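Local coordinates for regulator of Ty1 transposition protein 107 (Saccharomyces cerevisiae, PDB 3T7I) that probably binds phosphorylated histone H2A through its C-terminal tandem BRCT repeats during DNA damage repair, at residues I226-W231 with N248-K253; L146-P151 with V171-K176; K175-E180 with K209-M214; Y21-V26 with P82-L87. All coordinates share one frame; numbering follows the deposited sequence.

Contact 1 (I226-W231 with N248-K253); sequences IVEWNW and NVLYQK
The strand that leads through Ile226 and Val227 runs antiparallel to strand 249-253, 177° between their directions, with a classic beta bulge where Leu250 and Tyr251 both face Ile226. Ile226 O therefore accepts two bonds, from Leu250 N at 2.8 Å and from Tyr251 N at 3.1 Å. Ile226 N returns a nearly straight bond to Tyr251 O. Beyond the bulge, Glu228 N donates to Asn248 O.

Both polar atoms of the Asn248 amide are bonded. Its ND2 gives a hydrogen bond to Glu228 OE1 at 2.8 Å, on the anti side of the carboxylate. Its OD1 receives Asn230 ND2 at 2.8 Å, from above the carbonyl plane. The two amide planes are 67° apart. Asn230 OD1 is held by Arg70, so its amide links two partners. With a leucine at Asn248, Glu228 OE1 and Asn230 ND2 would probably lose these mates, and the Glu228 carboxylate would be freer to turn.

Asn248 CB lies at the edge of the Trp231 ring, while Val227 CG1 lies over one face, toward the rim. Val249 CG2 reaches Trp231 NE1 at 3.6 Å. On the other side of the sheet, Ile226 CD1 meets Tyr251 CD2. Leu250 CD2 packs against Glu228 CG. The pairing adds an antiparallel edge strand to the otherwise parallel sheet of this BRCT-like repeat.

Contact 2 (L146-P151 with V171-K176); sequences LVNDIP and VLRSKK
Leu172 N donates to Leu146 O at 2.7 Å, and the bond is nearly straight, 169° at the hydrogen. The donor is tilted 26° from the carbonyl plane. The same oxygen also receives a CA-H...O contact from Val171 CA at 3.3 Å. Two neighbouring groups of one strand thus meet a single carbonyl of the other. One step further on, Asn148 N reaches Leu172 O, but this bond is weak and bent.

The pairs Leu146 with Val171 and Val147 with Leu172 are parallel bridges. They join the two strands of a beta-alpha-beta unit, strand 143-147, helix 153-163 and strand 168-172, within a BRCT-like repeat. Leu146 and Val171 face that helix, where both touch Val154. Val147 and Leu172 point to the other face and pack on helix 205-218.

Past the last bridge the chains part, and the side chain of Asn148 lies in the angle between them. Its CG sits between the backbone N and the carbonyl carbon, chi1 57°, which lays the amide against the end of the other strand. CB touches Val171 CG1 at 3.8 Å. CG comes within 3.3 Å of Leu172 O. ND2 lies 3.3 Å from Arg173 CA and somewhat further from Arg173 CB. Arg173 itself turns its charged end to Asp181, with which NH2 forms a salt bridge. Asn148 lies in a type I turn, Val147 to Ile150, that carries the first chain off. Within it, Asp149 makes weak hydrogen bonds to Gln207 and Thr203.

Contact 3 (K175-E180 with K209-M214); sequences KKCTFE and KKFTKM. Unlike the reference sequence in segment 209-214: Met214 (reference Leu).
Met214 reaches across from helix 205-218 to the backbone of Cys177, Thr178 and Phe179. It is a selenomethionine, and the reference sequence has leucine here. Its CB starts toward the loop, with CG anti to the backbone N, chi1 -179°. CG rests 4.0 Å from Phe179 CB. SE follows and lies 3.5 Å from Phe179 N, with Thr178 C nearby. A bend at the last torsion, chi3 -68°, then carries the methyl group sharply aside. CE ends 3.3 Å from Cys177 O and only loosely near Cys177 SG. SE and CE therefore meet mainly the loop's main chain.

Cys177 answers from the loop side. Its SG meets the edge of the Phe211 ring, nearly in the ring plane, 3.8 Å from Phe211 CE1. This is a sulfur-aromatic contact at the edge, not over the face. One turn before Met214, Lys210 also stretches to the loop. Its chain is extended as far as CE and bends only at the end. CE passes 3.6 Å from Lys175 O, and NZ comes to 3.3 Å from Cys177 CB. No hydrogen bond crosses between the two segments, so the contact rests on packing.

Asp181 OD2 accepts from Thr178 N within the loop. Glu180 OE2 forms a salt bridge with Arg218 of helix 205-218, tying the loop to it. The loop, which follows strand 168-172, lies along this helix, while Phe211 turns inward onto Leu200 and Val202 of strand 198-202.

Contact 4 (Y21-V26 with P82-L87); sequences YDLKAV and PLKFAL
Lys84 NZ donates to two successive backbone carbonyls, Asp22 O at 2.9 Å and Tyr21 O at 3.1 Å. It lies above the carbonyl plane of Asp22, 47° out of it, but tilts less from that of Tyr21. Asp22 O has a second donor in Asn61 ND2. Asp22 OD2 adds a long salt bridge to Lys84 NZ at 4.0 Å. Lys84 O is also satisfied, by Lys130 NZ of the second subunit. Were Lys84 shortened to alanine, Tyr21 O would probably lose this donor and Asp22 its nearby positive charge.

Strands 23-27 and 85-87 belong to the four-stranded parallel sheet of a BRCT-like repeat. They are not neighbours there, since strand 62-64 runs between them. Their contact is therefore made by side chains, and Leu23 crosses its partners at about right angles. With CG of Leu23 anti to the carbonyl carbon, chi1 -55°, its two methyls are brought to different partners. CD2 meets the edge of the Phe85 ring, 3.5 Å from Phe85 CD2, and also touches Lys84 CE. CD1 reaches Leu87 CD1 at 4.1 Å. Phe91 of helix 90-99 packs against Leu23 and meets the Tyr21 ring edge-to-face.

Overall arrangement
Contacts 1, 2 and 3 lie in the second BRCT-like repeat, and contact 4 lies in the first, on the opposite side of the chain's centre. Contacts 1 and 2 sit on one sheet, with centres about 15 Å apart, and touch where Trp229 CB packs on Ile150 CD1 at 4.0 Å. Contacts 2 and 3 share Lys175 and Lys176. Phe211 of contact 3 joins them, with its CZ 3.6 Å from Leu172 CD1. Thr212, next to Phe211 on helix 205-218, touches Ile226 and Tyr251 of contact 1. Contact 4 is remote: its centre is about 32 Å from that of contact 1 and about 44 Å from that of contact 3.

Contact 1 (I226-W231 with N248-K253)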
# COMPACT_ATOMS: atom_id res chain seq x y z
N ILE A 226 1.97 -8.63 -32.46
CA ILE A 226 1.90 -7.29 -32.99
C ILE A 226 0.71 -6.59 -32.36
O ILE A 226 -0.42 -7.08 -32.45
CB ILE A 226 1.72 -7.31 -34.51
CG1 ILE A 226 2.82 -8.17 -35.15
CG2 ILE A 226 1.71 -5.89 -35.07
CD1 ILE A 226 2.84 -8.10 -36.68
N VAL A 227 0.95 -5.45 -31.72
CA VAL A 227 -0.12 -4.78 -30.99
C VAL A 227 -0.14 -3.28 -31.24
O VAL A 227 0.79 -2.71 -31.81
CB VAL A 227 0.02 -4.99 -29.47
CG1 VAL A 227 -0.02 -6.47 -29.12
CG2 VAL A 227 1.30 -4.36 -28.98
N GLU A 228 -1.23 -2.64 -30.80
CA GLU A 228 -1.34 -1.19 -30.87
C GLU A 228 -0.79 -0.58 -29.59
O GLU A 228 -0.65 -1.27 -28.57
CB GLU A 228 -2.81 -0.78 -31.02
CG GLU A 228 -3.69 -1.83 -31.66
CD GLU A 228 -5.10 -1.33 -31.89
OE1 GLU A 228 -5.97 -1.60 -31.02
OE2 GLU A 228 -5.32 -0.65 -32.92
N TRP A 229 -0.45 0.70 -29.64
CA TRP A 229 0.02 1.39 -28.44
C TRP A 229 -0.97 1.18 -27.29
O TRP A 229 -0.57 1.01 -26.14
CB TRP A 229 0.23 2.89 -28.70
CG TRP A 229 0.52 3.71 -27.46
CD1 TRP A 229 -0.17 4.82 -27.03
CD2 TRP A 229 1.54 3.47 -26.47
NE1 TRP A 229 0.38 5.29 -25.85
CE2 TRP A 229 1.42 4.48 -25.49
CE3 TRP A 229 2.54 2.51 -26.33
CZ2 TRP A 229 2.27 4.55 -24.38
CZ3 TRP A 229 3.38 2.57 -25.24
CH2 TRP A 229 3.24 3.59 -24.28
N ASN A 230 -2.26 1.21 -27.60
CA ASN A 230 -3.26 1.10 -26.55
C ASN A 230 -3.19 -0.23 -25.79
O ASN A 230 -3.68 -0.34 -24.66
CB ASN A 230 -4.67 1.34 -27.11
CG ASN A 230 -5.71 1.53 -26.03
OD1 ASN A 230 -5.77 2.57 -25.38
ND2 ASN A 230 -6.55 0.52 -25.84
N TRP A 231 -2.58 -1.25 -26.39
CA TRP A 231 -2.35 -2.53 -25.71
C TRP A 231 -1.42 -2.32 -24.51
O TRP A 231 -1.61 -2.92 -23.44
CB TRP A 231 -1.74 -3.53 -26.68
CG TRP A 231 -1.56 -4.92 -26.13
CD1 TRP A 231 -2.49 -5.91 -26.10
CD2 TRP A 231 -0.36 -5.47 -25.55
NE1 TRP A 231 -1.96 -7.05 -25.54
CE2 TRP A 231 -0.65 -6.81 -25.20
CE3 TRP A 231 0.92 -4.98 -25.31
CZ2 TRP A 231 0.29 -7.64 -24.60
CZ3 TRP A 231 1.86 -5.82 -24.72
CH2 TRP A 231 1.54 -7.13 -24.38
N ASN A 248 -6.81 -4.96 -28.60
CA ASN A 248 -5.63 -4.16 -28.96
C ASN A 248 -4.50 -5.01 -29.56
O ASN A 248 -3.42 -4.50 -29.85
CB ASN A 248 -5.14 -3.34 -27.75
CG ASN A 248 -6.15 -2.30 -27.32
OD1 ASN A 248 -6.59 -2.27 -26.17
ND2 ASN A 248 -6.56 -1.46 -28.27
N VAL A 249 -4.77 -6.30 -29.75
CA VAL A 249 -3.86 -7.18 -30.46
C VAL A 249 -4.22 -7.21 -31.95
O VAL A 249 -5.38 -7.43 -32.32
CB VAL A 249 -3.92 -8.61 -29.90
CG1 VAL A 249 -3.09 -9.55 -30.73
CG2 VAL A 249 -3.47 -8.63 -28.43
N LEU A 250 -3.23 -6.98 -32.81
CA LEU A 250 -3.47 -6.91 -34.25
C LEU A 250 -3.11 -8.23 -34.90
O LEU A 250 -3.72 -8.64 -35.88
CB LEU A 250 -2.67 -5.78 -34.90
CG LEU A 250 -3.30 -4.38 -34.96
CD1 LEU A 250 -4.69 -4.34 -34.36
CD2 LEU A 250 -2.41 -3.38 -34.29
N TYR A 251 -2.10 -8.91 -34.36
CA TYR A 251 -1.71 -10.20 -34.88
C TYR A 251 -0.93 -10.92 -33.81
O TYR A 251 -0.16 -10.30 -33.06
CB TYR A 251 -0.87 -10.03 -36.16
CG TYR A 251 -0.35 -11.33 -36.74
CD1 TYR A 251 -1.17 -12.15 -37.52
CD2 TYR A 251 0.95 -11.74 -36.52
CE1 TYR A 251 -0.69 -13.34 -38.06
CE2 TYR A 251 1.44 -12.91 -37.05
CZ TYR A 251 0.61 -13.71 -37.82
OH TYR A 251 1.12 -14.89 -38.33
N GLN A 252 -1.12 -12.23 -33.72
CA GLN A 252 -0.24 -13.05 -32.92
C GLN A 252 -0.14 -14.46 -33.47
O GLN A 252 -1.10 -14.99 -34.03
CB GLN A 252 -0.67 -13.08 -31.45
CG GLN A 252 -2.00 -13.74 -31.22
CD GLN A 252 -2.43 -13.67 -29.77
OE1 GLN A 252 -3.49 -13.12 -29.46
NE2 GLN A 252 -1.62 -14.22 -28.88
N LYS A 253 1.03 -15.05 -33.31
CA LYS A 253 1.29 -16.41 -33.75
C LYS A 253 2.02 -17.08 -32.60
O LYS A 253 3.16 -16.72 -32.30
CB LYS A 253 2.16 -16.39 -35.01
CG LYS A 253 2.74 -17.75 -35.41
CD LYS A 253 3.59 -17.63 -36.68
CE LYS A 253 4.25 -18.95 -37.04
NZ LYS A 253 3.25 -20.07 -37.11

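Contact 2 (L146-P151 with V171-K176)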
# COMPACT_ATOMS: atom_id res chain seq x y z
N LEU A 146 9.25 -0.73 -32.18
CA LEU A 146 8.29 0.35 -32.14
C LEU A 146 8.42 1.14 -33.44
O LEU A 146 9.52 1.52 -33.83
CB LEU A 146 8.63 1.22 -30.93
CG LEU A 146 7.85 2.48 -30.58
CD1 LEU A 146 6.40 2.14 -30.25
CD2 LEU A 146 8.53 3.13 -29.40
N VAL A 147 7.32 1.36 -34.14
CA VAL A 147 7.39 2.13 -35.37
C VAL A 147 7.59 3.61 -35.05
O VAL A 147 7.19 4.08 -33.99
CB VAL A 147 6.15 1.92 -36.24
CG1 VAL A 147 6.08 0.46 -36.69
CG2 VAL A 147 4.89 2.33 -35.50
N ASN A 148 8.24 4.32 -35.96
CA ASN A 148 8.65 5.69 -35.69
C ASN A 148 7.54 6.73 -35.82
O ASN A 148 7.67 7.83 -35.29
CB ASN A 148 9.86 6.08 -36.56
CG ASN A 148 9.60 5.91 -38.05
OD1 ASN A 148 8.48 5.62 -38.47
ND2 ASN A 148 10.64 6.11 -38.86
N ASP A 149 6.45 6.38 -36.50
CA ASP A 149 5.33 7.31 -36.66
C ASP A 149 4.37 7.27 -35.47
O ASP A 149 3.35 7.96 -35.44
CB ASP A 149 4.59 7.04 -37.98
CG ASP A 149 4.15 5.59 -38.12
OD1 ASP A 149 3.98 5.11 -39.27
OD2 ASP A 149 3.96 4.91 -37.08
N ILE A 150 4.69 6.44 -34.48
CA ILE A 150 3.85 6.32 -33.30
C ILE A 150 3.56 7.69 -32.68
O ILE A 150 4.48 8.47 -32.41
CB ILE A 150 4.49 5.35 -32.28
CG1 ILE A 150 3.46 4.87 -31.27
CG2 ILE A 150 5.70 5.99 -31.61
CD1 ILE A 150 2.58 3.79 -31.79
N PRO A 151 2.28 8.01 -32.46
CA PRO A 151 1.92 9.34 -31.94
C PRO A 151 2.45 9.55 -30.53
O PRO A 151 2.49 8.61 -29.73
CB PRO A 151 0.39 9.32 -31.93
CG PRO A 151 0.03 7.87 -31.90
CD PRO A 151 1.09 7.18 -32.71
N VAL A 171 13.52 1.25 -32.41
CA VAL A 171 12.69 2.07 -33.27
C VAL A 171 12.86 1.70 -34.75
O VAL A 171 13.97 1.71 -35.28
CB VAL A 171 12.96 3.57 -33.04
CG1 VAL A 171 12.10 4.44 -33.95
CG2 VAL A 171 12.71 3.92 -31.58
N LEU A 172 11.76 1.35 -35.40
CA LEU A 172 11.81 0.94 -36.80
C LEU A 172 11.42 2.09 -37.72
O LEU A 172 10.42 2.76 -37.50
CB LEU A 172 10.88 -0.25 -37.05
CG LEU A 172 11.06 -1.54 -36.26
CD1 LEU A 172 9.93 -2.50 -36.56
CD2 LEU A 172 12.38 -2.18 -36.58
N ARG A 173 12.23 2.30 -38.75
CA ARG A 173 11.85 3.18 -39.83
C ARG A 173 11.00 2.39 -40.83
O ARG A 173 11.51 1.46 -41.46
CB ARG A 173 13.09 3.73 -40.54
CG ARG A 173 14.19 4.20 -39.61
CD ARG A 173 15.56 3.90 -40.21
NE ARG A 173 15.63 2.53 -40.70
CZ ARG A 173 16.04 2.19 -41.92
NH1 ARG A 173 16.43 3.13 -42.78
NH2 ARG A 173 16.07 0.91 -42.28
N SER A 174 9.72 2.71 -40.93
CA SER A 174 8.93 2.34 -42.10
C SER A 174 9.07 3.52 -43.08
O SER A 174 9.24 4.67 -42.65
CB SER A 174 7.45 2.11 -41.74
OG SER A 174 7.22 0.86 -41.10
N LYS A 175 9.03 3.25 -44.38
CA LYS A 175 8.85 1.90 -44.90
C LYS A 175 10.16 1.27 -45.36
O LYS A 175 10.20 0.06 -45.61
CB LYS A 175 7.84 1.91 -46.06
CG LYS A 175 6.45 2.38 -45.66
CD LYS A 175 5.44 2.15 -46.78
CE LYS A 175 4.06 2.67 -46.41
NZ LYS A 175 3.04 2.33 -47.44
N LYS A 176 11.22 2.07 -45.48
CA LYS A 176 12.51 1.52 -45.86
C LYS A 176 13.07 0.71 -44.71
O LYS A 176 13.90 1.19 -43.93
CB LYS A 176 13.49 2.61 -46.27
CG LYS A 176 14.82 2.04 -46.77
CD LYS A 176 15.79 3.12 -47.21
CE LYS A 176 17.02 2.50 -47.85
NZ LYS A 176 16.66 1.59 -48.98

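Contact 3 (K175-E180 with K209-M214)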
# COMPACT_ATOMS: atom_id res chain seq x y z
N LYS A 175 9.03 3.25 -44.38
CA LYS A 175 8.85 1.90 -44.90
C LYS A 175 10.16 1.27 -45.36
O LYS A 175 10.20 0.06 -45.61
CB LYS A 175 7.84 1.91 -46.06
CG LYS A 175 6.45 2.38 -45.66
CD LYS A 175 5.44 2.15 -46.78
CE LYS A 175 4.06 2.67 -46.41
NZ LYS A 175 3.04 2.33 -47.44
N LYS A 176 11.22 2.07 -45.48
CA LYS A 176 12.51 1.52 -45.86
C LYS A 176 13.07 0.71 -44.71
O LYS A 176 13.90 1.19 -43.93
CB LYS A 176 13.49 2.61 -46.27
CG LYS A 176 14.82 2.04 -46.77
CD LYS A 176 15.79 3.12 -47.21
CE LYS A 176 17.02 2.50 -47.85
NZ LYS A 176 16.66 1.59 -48.98
N CYS A 177 12.63 -0.54 -44.62
CA CYS A 177 12.84 -1.36 -43.44
C CYS A 177 13.10 -2.79 -43.86
O CYS A 177 12.39 -3.30 -44.73
CB CYS A 177 11.59 -1.31 -42.57
SG CYS A 177 11.68 -2.26 -41.08
N THR A 178 14.09 -3.42 -43.26
CA THR A 178 14.37 -4.83 -43.54
C THR A 178 14.35 -5.67 -42.26
O THR A 178 14.39 -5.12 -41.15
CB THR A 178 15.71 -5.05 -44.29
OG1 THR A 178 16.82 -4.92 -43.39
CG2 THR A 178 15.85 -4.04 -45.43
N PHE A 179 14.30 -6.99 -42.41
CA PHE A 179 14.24 -7.90 -41.28
C PHE A 179 15.39 -7.64 -40.31
O PHE A 179 15.25 -7.83 -39.10
CB PHE A 179 14.27 -9.35 -41.76
CG PHE A 179 14.41 -10.35 -40.65
CD1 PHE A 179 13.32 -10.68 -39.85
CD2 PHE A 179 15.62 -10.97 -40.41
CE1 PHE A 179 13.44 -11.62 -38.84
CE2 PHE A 179 15.76 -11.91 -39.39
CZ PHE A 179 14.66 -12.24 -38.61
N GLU A 180 16.53 -7.22 -40.85
CA GLU A 180 17.71 -6.98 -40.04
C GLU A 180 17.56 -5.81 -39.04
O GLU A 180 18.28 -5.74 -38.05
CB GLU A 180 18.94 -6.76 -40.93
CG GLU A 180 19.55 -8.05 -41.47
CD GLU A 180 18.72 -8.70 -42.57
OE1 GLU A 180 18.00 -7.98 -43.30
OE2 GLU A 180 18.79 -9.94 -42.70
N LYS A 209 0.48 -6.30 -41.87
CA LYS A 209 0.73 -7.14 -43.03
C LYS A 209 2.23 -7.22 -43.37
O LYS A 209 2.78 -8.31 -43.54
CB LYS A 209 -0.06 -6.57 -44.22
CG LYS A 209 -0.37 -7.54 -45.35
CD LYS A 209 -1.48 -6.96 -46.22
CE LYS A 209 -1.29 -7.30 -47.69
NZ LYS A 209 -2.23 -6.52 -48.55
N LYS A 210 2.88 -6.06 -43.46
CA LYS A 210 4.30 -5.98 -43.77
C LYS A 210 5.20 -6.80 -42.83
O LYS A 210 6.04 -7.59 -43.27
CB LYS A 210 4.74 -4.51 -43.77
CG LYS A 210 6.20 -4.28 -44.17
CD LYS A 210 6.47 -2.78 -44.24
CE LYS A 210 7.86 -2.48 -44.78
NZ LYS A 210 8.96 -2.78 -43.82
N PHE A 211 5.03 -6.62 -41.52
CA PHE A 211 5.92 -7.27 -40.58
C PHE A 211 5.65 -8.76 -40.46
O PHE A 211 6.57 -9.55 -40.24
CB PHE A 211 5.91 -6.56 -39.22
CG PHE A 211 6.54 -5.21 -39.28
CD1 PHE A 211 7.87 -5.08 -39.63
CD2 PHE A 211 5.81 -4.08 -39.00
CE1 PHE A 211 8.47 -3.84 -39.70
CE2 PHE A 211 6.40 -2.83 -39.07
CZ PHE A 211 7.73 -2.71 -39.42
N THR A 212 4.39 -9.15 -40.62
CA THR A 212 4.06 -10.57 -40.68
C THR A 212 4.77 -11.23 -41.87
O THR A 212 5.45 -12.25 -41.73
CB THR A 212 2.55 -10.77 -40.81
OG1 THR A 212 1.90 -10.14 -39.69
CG2 THR A 212 2.19 -12.25 -40.83
N LYS A 213 4.62 -10.62 -43.04
CA LYS A 213 5.19 -11.18 -44.25
C LYS A 213 6.69 -11.33 -44.03
O LYS A 213 7.27 -12.40 -44.24
CB LYS A 213 4.93 -10.25 -45.44
CG LYS A 213 5.40 -10.81 -46.78
CD LYS A 213 5.24 -9.77 -47.90
CE LYS A 213 5.20 -10.44 -49.26
NZ LYS A 213 3.99 -11.29 -49.40
N MSE A 214 7.30 -10.24 -43.59
CA MSE A 214 8.73 -10.16 -43.40
C MSE A 214 9.29 -11.20 -42.43
O MSE A 214 10.27 -11.89 -42.73
CB MSE A 214 9.08 -8.74 -42.95
CG MSE A 214 10.54 -8.46 -42.72
SE MSE A 214 10.79 -6.62 -42.06
CE MSE A 214 10.27 -5.62 -43.67

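Contact 4 (Y21-V26 with P82-L87)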
# COMPACT_ATOMS: atom_id res chain seq x y z
N TYR A 21 1.86 13.78 6.14
CA TYR A 21 1.34 12.86 5.12
C TYR A 21 2.40 12.07 4.36
O TYR A 21 2.08 11.08 3.72
CB TYR A 21 0.45 13.59 4.11
CG TYR A 21 -0.82 14.11 4.71
CD1 TYR A 21 -1.89 13.26 4.96
CD2 TYR A 21 -0.94 15.45 5.06
CE1 TYR A 21 -3.06 13.74 5.52
CE2 TYR A 21 -2.10 15.94 5.62
CZ TYR A 21 -3.16 15.08 5.86
OH TYR A 21 -4.31 15.56 6.41
N ASP A 22 3.65 12.53 4.44
CA ASP A 22 4.77 11.90 3.75
C ASP A 22 4.43 11.59 2.28
O ASP A 22 4.49 10.43 1.85
CB ASP A 22 5.18 10.63 4.49
CG ASP A 22 6.44 10.00 3.93
OD1 ASP A 22 7.31 10.73 3.38
OD2 ASP A 22 6.57 8.76 4.03
N LEU A 23 4.10 12.63 1.53
CA LEU A 23 3.80 12.48 0.11
C LEU A 23 4.90 13.12 -0.71
O LEU A 23 5.23 14.29 -0.54
CB LEU A 23 2.46 13.09 -0.28
CG LEU A 23 1.21 12.63 0.47
CD1 LEU A 23 -0.03 13.38 -0.02
CD2 LEU A 23 1.04 11.12 0.32
N LYS A 24 5.45 12.32 -1.61
CA LYS A 24 6.40 12.79 -2.61
C LYS A 24 5.68 12.59 -3.93
O LYS A 24 5.63 11.49 -4.46
CB LYS A 24 7.66 11.96 -2.55
CG LYS A 24 8.35 12.04 -1.18
CD LYS A 24 9.32 10.88 -0.97
CE LYS A 24 8.57 9.62 -0.55
NZ LYS A 24 9.40 8.37 -0.65
N ALA A 25 5.11 13.68 -4.44
CA ALA A 25 4.16 13.61 -5.52
C ALA A 25 4.61 14.34 -6.79
O ALA A 25 5.47 15.22 -6.76
CB ALA A 25 2.82 14.16 -5.06
N VAL A 26 4.01 13.94 -7.90
CA VAL A 26 3.99 14.75 -9.10
C VAL A 26 2.52 14.98 -9.42
O VAL A 26 1.65 14.32 -8.85
CB VAL A 26 4.73 14.09 -10.30
CG1 VAL A 26 6.26 14.13 -10.09
CG2 VAL A 26 4.24 12.66 -10.50
N PRO A 82 6.30 1.89 -3.59
CA PRO A 82 5.09 1.72 -4.39
C PRO A 82 4.44 3.07 -4.70
O PRO A 82 4.94 4.13 -4.30
CB PRO A 82 4.19 0.92 -3.45
CG PRO A 82 4.54 1.44 -2.08
CD PRO A 82 6.02 1.86 -2.14
N LEU A 83 3.33 3.03 -5.42
CA LEU A 83 2.44 4.18 -5.50
C LEU A 83 1.58 4.10 -4.23
O LEU A 83 0.85 3.16 -4.05
CB LEU A 83 1.57 4.13 -6.76
CG LEU A 83 0.59 5.29 -7.00
CD1 LEU A 83 1.30 6.64 -6.99
CD2 LEU A 83 -0.21 5.12 -8.31
N LYS A 84 1.72 5.07 -3.34
CA LYS A 84 0.96 5.04 -2.09
C LYS A 84 -0.43 5.64 -2.23
O LYS A 84 -1.41 5.04 -1.79
CB LYS A 84 1.75 5.75 -0.99
CG LYS A 84 0.99 5.91 0.32
CD LYS A 84 1.94 6.34 1.43
CE LYS A 84 1.79 7.81 1.78
NZ LYS A 84 2.83 8.23 2.79
N PHE A 85 -0.52 6.82 -2.83
CA PHE A 85 -1.83 7.45 -3.07
C PHE A 85 -1.96 7.99 -4.49
O PHE A 85 -1.01 8.51 -5.06
CB PHE A 85 -2.11 8.59 -2.07
CG PHE A 85 -2.25 8.13 -0.63
CD1 PHE A 85 -3.28 7.27 -0.26
CD2 PHE A 85 -1.36 8.55 0.34
CE1 PHE A 85 -3.42 6.82 1.07
CE2 PHE A 85 -1.48 8.12 1.68
CZ PHE A 85 -2.52 7.26 2.03
N ALA A 86 -3.15 7.85 -5.06
CA ALA A 86 -3.52 8.58 -6.26
C ALA A 86 -4.68 9.47 -5.84
O ALA A 86 -5.76 8.97 -5.57
CB ALA A 86 -3.91 7.63 -7.35
N LEU A 87 -4.44 10.78 -5.80
CA LEU A 87 -5.39 11.72 -5.20
C LEU A 87 -5.80 12.86 -6.12
O LEU A 87 -5.01 13.33 -6.95
CB LEU A 87 -4.80 12.33 -3.92
CG LEU A 87 -4.42 11.38 -2.77
CD1 LEU A 87 -3.51 12.07 -1.79
CD2 LEU A 87 -5.67 10.82 -2.08